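Local coordinates for protein putative gamma-glutamylcyclotransferase YkqA (Bacillus subtilis, PDB 2QIK) that is a putative gamma-glutamylcyclotransferase, probably releasing 5-oxoproline from gamma-glutamyl substrates by intramolecular attack, at residues Tyr129-Gly134 with Ala177-Asp182; Ala158-Tyr163 with Val217-Gly222; Glu187-Arg192 with Glu256-Pro261. One frame throughout, in Å; residues are numbered along the deposited sequence.

All three interactions lie in the C-terminal half of the chain and meet on the sheet 128-132/185-193/154-161. Strand 185-193, in the middle, ties interaction 3 to interactions 1 and 2 through the probable backbone hydrogen bonds V189 N to A132 O and A158 N to G188 O (2.8 Å each). Interactions 1 and 2 share an apolar boundary, where M179 CE lies 3.6 Å from L160 CD2 and F131 CE1 lies 3.7 Å from A158 CB. The centres of the three interactions lie about 10 to 12 Å from one another. At interaction 1 a bound citrate, probably from the crystallisation liquor but possibly marking a pocket, comes within about 3 Å of the Y133 side chain (nearest atoms); the probable substrate-binding residues Y8 to L11 are elsewhere.

Interaction 1: Tyr129-Gly134 with Ala177-Asp182; sequences YYFAYG and ADMLED
The selenomethionine side chain of M179, on strand 174-180, makes Met-aromatic contacts with F131 near the end of strand 128-132 and Y133 just after it, in the buried interior of the C-terminal half. No hydrogen bond joins the segments. M179 lays CG over the centre of the Y133 ring, 3.5 Å from its centroid and 10° off the normal, a CH-pi contact. SE stands obliquely over Y133, 4.2 Å from the centroid, and meets F131 at the ring edge, 3.7 Å from CE2. The bend at chi3 (-64°) folds CE back beside the Y133 ring, 3.7 Å from CD1. Y133 and G134 follow strand 128-132 as Y8 and G9 follow strand 3-7 in the N-terminal half, a repeat consistent with two AIG2-like domains; here the backbone N of Y133 binds citrate. With CG between backbone N and carbonyl carbon (chi1 58°), the Y133 ring extends to strand 174-180, where CE2 packs 3.9 Å from A177 CB and OH lies 3.4 Å from D178 CA. That hydroxyl is hydrogen-bonded to F232 O, while D178, its CB directed away from 129-134, uses OD2 for a hydrogen bond to T168 OG1 and a salt bridge to K237 NZ.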
loop_
_atom_site.group_PDB
_atom_site.type_symbol
_atom_site.label_atom_id
_atom_site.label_comp_id
_atom_site.label_asym_id
_atom_site.label_seq_id
_atom_site.Cartn_x
_atom_site.Cartn_y
_atom_site.Cartn_z
ATOM N N TYR A 129 -9.851 1.316 8.681
ATOM C CA TYR A 129 -9.524 -0.094 8.891
ATOM C C TYR A 129 -8.033 -0.180 8.544
ATOM O O TYR A 129 -7.619 0.005 7.407
ATOM C CB TYR A 129 -10.401 -0.944 7.987
ATOM C CG TYR A 129 -11.793 -0.981 8.555
ATOM C CD1 TYR A 129 -12.087 -1.823 9.625
ATOM C CD2 TYR A 129 -12.779 -0.124 8.119
ATOM C CE1 TYR A 129 -13.347 -1.837 10.208
ATOM C CE2 TYR A 129 -14.007 -0.096 8.720
ATOM C CZ TYR A 129 -14.308 -0.947 9.722
ATOM O OH TYR A 129 -15.554 -0.915 10.312
ATOM N N TYR A 130 -7.231 -0.448 9.558
ATOM C CA TYR A 130 -5.777 -0.435 9.538
ATOM C C TYR A 130 -5.245 -1.863 9.632
ATOM O O TYR A 130 -5.499 -2.578 10.609
ATOM C CB TYR A 130 -5.213 0.417 10.671
ATOM C CG TYR A 130 -3.716 0.277 10.858
ATOM C CD1 TYR A 130 -2.857 0.451 9.811
ATOM C CD2 TYR A 130 -3.204 -0.089 12.069
ATOM C CE1 TYR A 130 -1.513 0.204 9.944
ATOM C CE2 TYR A 130 -1.834 -0.312 12.251
ATOM C CZ TYR A 130 -1.001 -0.168 11.155
ATOM O OH TYR A 130 0.336 -0.446 11.288
ATOM N N PHE A 131 -4.502 -2.272 8.593
ATOM C CA PHE A 131 -3.930 -3.639 8.495
ATOM C C PHE A 131 -2.451 -3.634 8.913
ATOM O O PHE A 131 -1.621 -2.982 8.242
ATOM C CB PHE A 131 -4.088 -4.137 7.088
ATOM C CG PHE A 131 -3.629 -5.527 6.867
ATOM C CD1 PHE A 131 -4.311 -6.642 7.346
ATOM C CD2 PHE A 131 -2.482 -5.787 6.135
ATOM C CE1 PHE A 131 -3.832 -7.954 7.133
ATOM C CE2 PHE A 131 -2.023 -7.118 6.005
ATOM C CZ PHE A 131 -2.705 -8.136 6.449
ATOM N N ALA A 132 -2.175 -4.305 10.013
ATOM C CA ALA A 132 -0.838 -4.415 10.533
ATOM C C ALA A 132 -0.320 -5.825 10.312
ATOM O O ALA A 132 -1.005 -6.801 10.650
ATOM C CB ALA A 132 -0.891 -4.163 12.096
ATOM N N TYR A 133 0.915 -5.941 9.865
ATOM C CA TYR A 133 1.534 -7.221 9.526
ATOM C C TYR A 133 2.849 -7.457 10.256
ATOM O O TYR A 133 3.467 -8.505 10.076
ATOM C CB TYR A 133 1.709 -7.333 8.013
ATOM C CG TYR A 133 2.537 -6.207 7.422
ATOM C CD1 TYR A 133 1.929 -5.112 6.890
ATOM C CD2 TYR A 133 3.906 -6.212 7.495
ATOM C CE1 TYR A 133 2.684 -4.010 6.403
ATOM C CE2 TYR A 133 4.646 -5.184 7.020
ATOM C CZ TYR A 133 4.049 -4.059 6.496
ATOM O OH TYR A 133 4.871 -3.084 6.040
ATOM N N GLY A 134 3.299 -6.498 11.038
ATOM C CA GLY A 134 4.524 -6.648 11.776
ATOM C C GLY A 134 4.375 -6.239 13.230
ATOM O O GLY A 134 3.524 -6.720 13.895
ATOM N N ALA A 177 10.027 -4.906 8.768
ATOM C CA ALA A 177 9.074 -5.596 7.945
ATOM C C ALA A 177 8.469 -4.747 6.831
ATOM O O ALA A 177 8.433 -3.539 6.894
ATOM C CB ALA A 177 7.995 -6.197 8.765
ATOM N N ASP A 178 7.914 -5.448 5.892
ATOM C CA ASP A 178 7.344 -4.936 4.652
ATOM C C ASP A 178 6.410 -6.002 4.117
ATOM O O ASP A 178 6.458 -7.140 4.579
ATOM C CB ASP A 178 8.431 -4.659 3.610
ATOM C CG ASP A 178 7.979 -3.923 2.380
ATOM O OD1 ASP A 178 6.959 -3.158 2.427
ATOM O OD2 ASP A 178 8.734 -3.978 1.371
HETATM N N MSE A 179 5.584 -5.648 3.170
HETATM C CA MSE A 179 4.918 -6.646 2.337
HETATM C C MSE A 179 5.238 -6.410 0.882
HETATM O O MSE A 179 5.120 -5.302 0.390
HETATM C CB MSE A 179 3.406 -6.638 2.495
HETATM C CG MSE A 179 2.961 -6.943 3.947
HETATM SE SE MSE A 179 1.097 -7.236 4.023
HETATM C CE MSE A 179 0.538 -5.509 3.490
ATOM N N LEU A 180 5.733 -7.440 0.228
ATOM C CA LEU A 180 6.102 -7.372 -1.186
ATOM C C LEU A 180 5.012 -7.982 -2.008
ATOM O O LEU A 180 4.549 -9.086 -1.699
ATOM C CB LEU A 180 7.370 -8.123 -1.437
ATOM C CG LEU A 180 8.109 -7.891 -2.760
ATOM C CD1 LEU A 180 8.617 -6.477 -2.823
ATOM C CD2 LEU A 180 9.269 -8.872 -2.926
ATOM N N GLU A 181 4.553 -7.288 -3.065
ATOM C CA GLU A 181 3.465 -7.800 -3.923
ATOM C C GLU A 181 4.086 -8.744 -4.949
ATOM O O GLU A 181 4.310 -8.399 -6.098
ATOM C CB GLU A 181 2.766 -6.640 -4.602
ATOM C CG GLU A 181 1.471 -7.040 -5.260
ATOM C CD GLU A 181 0.849 -5.971 -6.096
ATOM O OE1 GLU A 181 1.387 -4.860 -6.197
ATOM O OE2 GLU A 181 -0.257 -6.217 -6.622
ATOM N N ASP A 182 4.362 -9.972 -4.503
ATOM C CA ASP A 182 5.115 -10.957 -5.258
ATOM C C ASP A 182 4.359 -12.231 -5.542
ATOM O O ASP A 182 4.946 -13.219 -6.019
ATOM C CB ASP A 182 6.451 -11.260 -4.569
ATOM C CG ASP A 182 6.317 -11.924 -3.219
ATOM O OD1 ASP A 182 7.424 -12.152 -2.583
ATOM O OD2 ASP A 182 5.157 -12.272 -2.804
#

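Interaction 2: Ala158-Tyr163 with Val217-Gly222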
loop_
_atom_site.group_PDB
_atom_site.type_symbol
_atom_site.label_atom_id
_atom_site.label_comp_id
_atom_site.label_asym_id
_atom_site.label_seq_id
_atom_site.Cartn_x
_atom_site.Cartn_y
_atom_site.Cartn_z
ATOM N N ALA A 158 -6.625 -11.288 9.524
ATOM C CA ALA A 158 -7.000 -11.003 8.219
ATOM C C ALA A 158 -5.970 -11.600 7.271
ATOM O O ALA A 158 -4.763 -11.606 7.514
ATOM C CB ALA A 158 -7.109 -9.447 8.066
ATOM N N VAL A 159 -6.479 -12.088 6.173
ATOM C CA VAL A 159 -5.687 -12.734 5.169
ATOM C C VAL A 159 -5.557 -11.762 3.988
ATOM O O VAL A 159 -6.562 -11.154 3.555
ATOM C CB VAL A 159 -6.310 -14.039 4.752
ATOM C CG1 VAL A 159 -5.598 -14.642 3.588
ATOM C CG2 VAL A 159 -6.329 -15.074 5.881
ATOM N N LEU A 160 -4.330 -11.687 3.430
ATOM C CA LEU A 160 -4.044 -10.841 2.267
ATOM C C LEU A 160 -3.406 -11.693 1.185
ATOM O O LEU A 160 -2.249 -12.103 1.297
ATOM C CB LEU A 160 -3.135 -9.662 2.652
ATOM C CG LEU A 160 -2.753 -8.754 1.478
ATOM C CD1 LEU A 160 -3.917 -8.117 0.712
ATOM C CD2 LEU A 160 -1.890 -7.630 1.984
ATOM N N LYS A 161 -4.129 -11.888 0.095
ATOM C CA LYS A 161 -3.659 -12.656 -1.054
ATOM C C LYS A 161 -2.758 -11.775 -1.911
ATOM O O LYS A 161 -3.094 -10.609 -2.129
ATOM C CB LYS A 161 -4.888 -12.990 -1.916
ATOM C CG LYS A 161 -5.943 -13.807 -1.115
ATOM C CD LYS A 161 -6.587 -14.909 -1.910
ATOM C CE LYS A 161 -7.267 -16.003 -1.039
ATOM N NZ LYS A 161 -6.468 -16.410 0.188
ATOM N N GLY A 162 -1.660 -12.294 -2.391
ATOM C CA GLY A 162 -0.808 -11.665 -3.348
ATOM C C GLY A 162 0.474 -11.044 -2.852
ATOM O O GLY A 162 1.262 -10.510 -3.625
ATOM N N TYR A 163 0.650 -11.060 -1.540
ATOM C CA TYR A 163 1.773 -10.403 -0.851
ATOM C C TYR A 163 2.463 -11.373 0.070
ATOM O O TYR A 163 1.798 -12.263 0.624
ATOM C CB TYR A 163 1.256 -9.237 -0.011
ATOM C CG TYR A 163 0.633 -8.097 -0.790
ATOM C CD1 TYR A 163 -0.646 -8.186 -1.316
ATOM C CD2 TYR A 163 1.274 -6.908 -0.917
ATOM C CE1 TYR A 163 -1.229 -7.166 -1.987
ATOM C CE2 TYR A 163 0.704 -5.832 -1.549
ATOM C CZ TYR A 163 -0.508 -5.946 -2.118
ATOM O OH TYR A 163 -1.111 -4.892 -2.782
ATOM N N VAL A 217 -5.002 -1.880 0.755
ATOM C CA VAL A 217 -5.211 -3.266 0.433
ATOM C C VAL A 217 -6.607 -3.648 0.819
ATOM O O VAL A 217 -7.223 -3.101 1.699
ATOM C CB VAL A 217 -4.177 -4.197 1.144
ATOM C CG1 VAL A 217 -2.819 -3.978 0.587
ATOM C CG2 VAL A 217 -4.199 -4.050 2.663
ATOM N N ASP A 218 -7.102 -4.681 0.140
ATOM C CA ASP A 218 -8.422 -5.311 0.451
ATOM C C ASP A 218 -8.133 -6.628 1.152
ATOM O O ASP A 218 -7.310 -7.423 0.691
ATOM C CB ASP A 218 -9.244 -5.605 -0.798
ATOM C CG ASP A 218 -9.721 -4.377 -1.524
ATOM O OD1 ASP A 218 -9.529 -3.222 -1.099
ATOM O OD2 ASP A 218 -10.392 -4.562 -2.577
ATOM N N VAL A 219 -8.778 -6.903 2.300
ATOM C CA VAL A 219 -8.481 -8.093 3.071
ATOM C C VAL A 219 -9.716 -8.790 3.504
ATOM O O VAL A 219 -10.772 -8.170 3.481
ATOM C CB VAL A 219 -7.587 -7.842 4.320
ATOM C CG1 VAL A 219 -6.317 -7.148 3.957
ATOM C CG2 VAL A 219 -8.389 -7.082 5.414
ATOM N N GLU A 220 -9.535 -10.084 3.878
ATOM C CA GLU A 220 -10.595 -10.883 4.377
ATOM C C GLU A 220 -10.429 -11.103 5.864
ATOM O O GLU A 220 -9.436 -11.616 6.238
ATOM C CB GLU A 220 -10.729 -12.213 3.603
ATOM C CG GLU A 220 -12.196 -12.595 3.687
ATOM C CD GLU A 220 -12.629 -13.827 2.939
ATOM O OE1 GLU A 220 -11.904 -14.265 1.992
ATOM O OE2 GLU A 220 -13.725 -14.312 3.325
ATOM N N ALA A 221 -11.444 -10.777 6.637
ATOM C CA ALA A 221 -11.355 -10.966 8.103
ATOM C C ALA A 221 -12.763 -11.350 8.543
ATOM O O ALA A 221 -13.696 -10.522 8.392
ATOM C CB ALA A 221 -10.888 -9.635 8.817
ATOM N N GLY A 222 -12.877 -12.532 9.181
ATOM C CA GLY A 222 -14.143 -12.967 9.805
ATOM C C GLY A 222 -15.181 -13.263 8.755
ATOM O O GLY A 222 -16.403 -13.087 8.971
HETATM O O HOH W 1 -6.990 -10.028 -0.202
HETATM O O HOH W 2 -8.801 -14.447 1.429
#
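Two backbone hydrogen bonds join V159 to E220 in a single antiparallel bridge: V159 N donates to E220 O (3.0 Å), and E220 N returns a nearly straight bond to V159 O (3.2 Å, 174°). The acceptor E220 O is also approached by A158 CA at 3.2 Å, a CA-H...O contact. The short segments run 138° apart in N-to-C direction, well short of antiparallel, so the strands splay after the bridge and a water takes over the link: it donates to D218 O (2.8 Å) and accepts a weak bond from K161 N. A second water donates to E220 OE1 and accepts weakly from K161 NZ. D218 itself turns its carboxylate to other partners, D228 N and K13 NZ.

The packing lies on the interior side. A158 CB, beside the bridge, fits against V219 CG2 (3.8 Å) and A221 CB. L160 carries the next layer: with CG anti to the backbone N (chi1 178°), its side chain crosses that of V217 at about a right angle, CD1 against V217 CB and CD2 against V217 CG1 (4.0 Å each). CD1 also rests 3.5 Å from D218 O. Beyond the strand, Y163 comes obliquely to V217 CG1 with its OH at 3.9 Å, while that hydroxyl bonds E29 and Q30 of the N-terminal half. F131 and L190, from the three-stranded sheet, close on the same apolar cluster.

A single hydrogen-bonded pair thus links strand 154-161 to the hairpin 212-221/224-234, satisfying the backbone of V159 and E220; beyond it, apolar packing and weakly held water carry the contact.

Interaction 3: Glu187-Arg192 with Glu256-Pro261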
loop_
_atom_site.group_PDB
_atom_site.type_symbol
_atom_site.label_atom_id
_atom_site.label_comp_id
_atom_site.label_asym_id
_atom_site.label_seq_id
_atom_site.Cartn_x
_atom_site.Cartn_y
_atom_site.Cartn_z
ATOM N N GLU A 187 -0.633 -12.876 6.324
ATOM C CA GLU A 187 -1.630 -12.592 7.324
ATOM C C GLU A 187 -1.202 -11.384 8.122
ATOM O O GLU A 187 -0.011 -11.089 8.258
ATOM C CB GLU A 187 -1.855 -13.805 8.303
ATOM C CG GLU A 187 -2.253 -15.103 7.644
ATOM C CD GLU A 187 -2.707 -16.151 8.651
ATOM O OE1 GLU A 187 -2.837 -15.858 9.859
ATOM O OE2 GLU A 187 -2.900 -17.301 8.179
ATOM N N GLY A 188 -2.212 -10.741 8.695
ATOM C CA GLY A 188 -1.981 -9.670 9.662
ATOM C C GLY A 188 -3.210 -9.472 10.497
ATOM O O GLY A 188 -4.143 -10.276 10.444
ATOM N N VAL A 189 -3.228 -8.404 11.245
ATOM C CA VAL A 189 -4.352 -8.033 12.151
ATOM C C VAL A 189 -4.971 -6.761 11.530
ATOM O O VAL A 189 -4.275 -5.800 11.251
ATOM C CB VAL A 189 -3.816 -7.690 13.610
ATOM C CG1 VAL A 189 -4.936 -7.355 14.574
ATOM C CG2 VAL A 189 -2.914 -8.783 14.165
ATOM N N LEU A 190 -6.279 -6.764 11.398
ATOM C CA LEU A 190 -7.024 -5.594 10.980
ATOM C C LEU A 190 -7.621 -4.959 12.193
ATOM O O LEU A 190 -8.344 -5.596 12.977
ATOM C CB LEU A 190 -8.123 -5.983 9.977
ATOM C CG LEU A 190 -8.844 -4.830 9.342
ATOM C CD1 LEU A 190 -7.884 -4.077 8.423
ATOM C CD2 LEU A 190 -10.071 -5.266 8.595
ATOM N N TYR A 191 -7.328 -3.680 12.417
ATOM C CA TYR A 191 -7.879 -2.886 13.487
ATOM C C TYR A 191 -8.893 -1.866 12.964
ATOM O O TYR A 191 -8.721 -1.315 11.881
ATOM C CB TYR A 191 -6.815 -2.062 14.167
ATOM C CG TYR A 191 -5.685 -2.767 14.876
ATOM C CD1 TYR A 191 -5.794 -3.176 16.186
ATOM C CD2 TYR A 191 -4.481 -2.917 14.254
ATOM C CE1 TYR A 191 -4.765 -3.751 16.853
ATOM C CE2 TYR A 191 -3.388 -3.523 14.918
ATOM C CZ TYR A 191 -3.540 -3.904 16.223
ATOM O OH TYR A 191 -2.473 -4.451 16.913
ATOM N N ARG A 192 -9.972 -1.627 13.703
ATOM C CA ARG A 192 -10.864 -0.482 13.447
ATOM C C ARG A 192 -10.384 0.656 14.369
ATOM O O ARG A 192 -10.414 0.511 15.598
ATOM C CB ARG A 192 -12.287 -0.844 13.804
ATOM C CG ARG A 192 -13.303 0.238 13.515
ATOM C CD ARG A 192 -14.674 -0.115 13.906
ATOM N NE ARG A 192 -15.121 -1.184 13.099
ATOM C CZ ARG A 192 -15.175 -2.483 13.435
ATOM N NH1 ARG A 192 -14.849 -2.889 14.659
ATOM N NH2 ARG A 192 -15.576 -3.378 12.542
ATOM N N GLU A 256 1.461 -14.563 17.513
ATOM C CA GLU A 256 0.953 -15.588 18.435
ATOM C C GLU A 256 -0.434 -15.222 18.918
ATOM O O GLU A 256 -1.322 -16.093 19.053
ATOM C CB GLU A 256 1.948 -15.700 19.635
ATOM C CG GLU A 256 3.299 -16.334 19.302
ATOM C CD GLU A 256 4.372 -15.970 20.339
ATOM O OE1 GLU A 256 4.003 -15.329 21.401
ATOM O OE2 GLU A 256 5.552 -16.382 20.153
ATOM N N LEU A 257 -0.672 -13.916 19.153
ATOM C CA LEU A 257 -1.994 -13.524 19.639
ATOM C C LEU A 257 -3.077 -13.652 18.568
ATOM O O LEU A 257 -4.186 -14.068 18.855
ATOM C CB LEU A 257 -1.948 -12.096 20.181
ATOM C CG LEU A 257 -3.157 -11.355 20.801
ATOM C CD1 LEU A 257 -3.696 -12.210 21.923
ATOM C CD2 LEU A 257 -2.685 -9.966 21.263
ATOM N N TYR A 258 -2.758 -13.246 17.342
ATOM C CA TYR A 258 -3.799 -13.080 16.347
ATOM C C TYR A 258 -3.816 -14.065 15.185
ATOM O O TYR A 258 -4.863 -14.266 14.580
ATOM C CB TYR A 258 -3.670 -11.663 15.770
ATOM C CG TYR A 258 -3.971 -10.507 16.717
ATOM C CD1 TYR A 258 -5.262 -10.248 17.121
ATOM C CD2 TYR A 258 -2.997 -9.582 17.039
ATOM C CE1 TYR A 258 -5.582 -9.219 17.937
ATOM C CE2 TYR A 258 -3.308 -8.472 17.871
ATOM C CZ TYR A 258 -4.617 -8.284 18.308
ATOM O OH TYR A 258 -4.984 -7.196 19.105
ATOM N N LEU A 259 -2.666 -14.562 14.756
ATOM C CA LEU A 259 -2.570 -15.209 13.432
ATOM C C LEU A 259 -2.691 -16.731 13.515
ATOM O O LEU A 259 -2.674 -17.316 14.589
ATOM C CB LEU A 259 -1.269 -14.803 12.747
ATOM C CG LEU A 259 -1.020 -13.300 12.658
ATOM C CD1 LEU A 259 0.189 -13.066 11.827
ATOM C CD2 LEU A 259 -2.253 -12.561 12.074
ATOM N N SER A 260 -2.814 -17.380 12.394
ATOM C CA SER A 260 -2.915 -18.838 12.427
ATOM C C SER A 260 -1.574 -19.421 12.917
ATOM O O SER A 260 -0.525 -18.914 12.599
ATOM C CB SER A 260 -3.315 -19.428 11.068
ATOM O OG SER A 260 -2.320 -19.302 10.073
ATOM N N PRO A 261 -1.606 -20.518 13.681
ATOM C CA PRO A 261 -0.386 -21.193 14.068
ATOM C C PRO A 261 0.521 -21.554 12.859
ATOM O O PRO A 261 1.694 -21.388 12.964
ATOM C CB PRO A 261 -0.905 -22.402 14.877
ATOM C CG PRO A 261 -2.288 -22.146 15.156
ATOM C CD PRO A 261 -2.821 -21.165 14.247
HETATM O O HOH W 3 -2.842 -5.380 19.542
#
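The contact is built on the N-cap of helix 261-273, where S260 caps the helix and E187 of strand 185-193 grips the cap. The E187 carboxylate spans S260 with both oxygens: S260 N gives OE1 a nearly straight bond (3.0 Å, 177°), and S260 OG donates to OE2 (2.8 Å). Both donors arrive on the syn sides, 15° and 28° out of the carboxylate plane. The same OG, set between backbone N and carbonyl carbon, accepts a hydrogen bond from F263 N in the first turn of the helix.

L259, where the chain leaves helix 245-258, runs alongside E187 in the opposite direction and puts CD2 3.4 Å from G188 O. One residue back, the Y258 ring is turned across V189, whose CG1 lies over the ring centre, 3.6 Å from the centroid, a CH-pi contact, although the fine placement of the V189 methyls is doubtful; L257 CG covers the opposite face. At the far end, a water in the plane of both rings links Y258 OH to Y191 OH (2.8 Å each). Y191 OH accepts from this water and donates to C136 O.

Held by two donors beside a helix N-terminus, the E187 carboxylate would probably be stabilised as the anion, and the bond from S260 OG to OE2 probably orients the hydroxyl hydrogen, leaving an oxygen lone pair for F263 N.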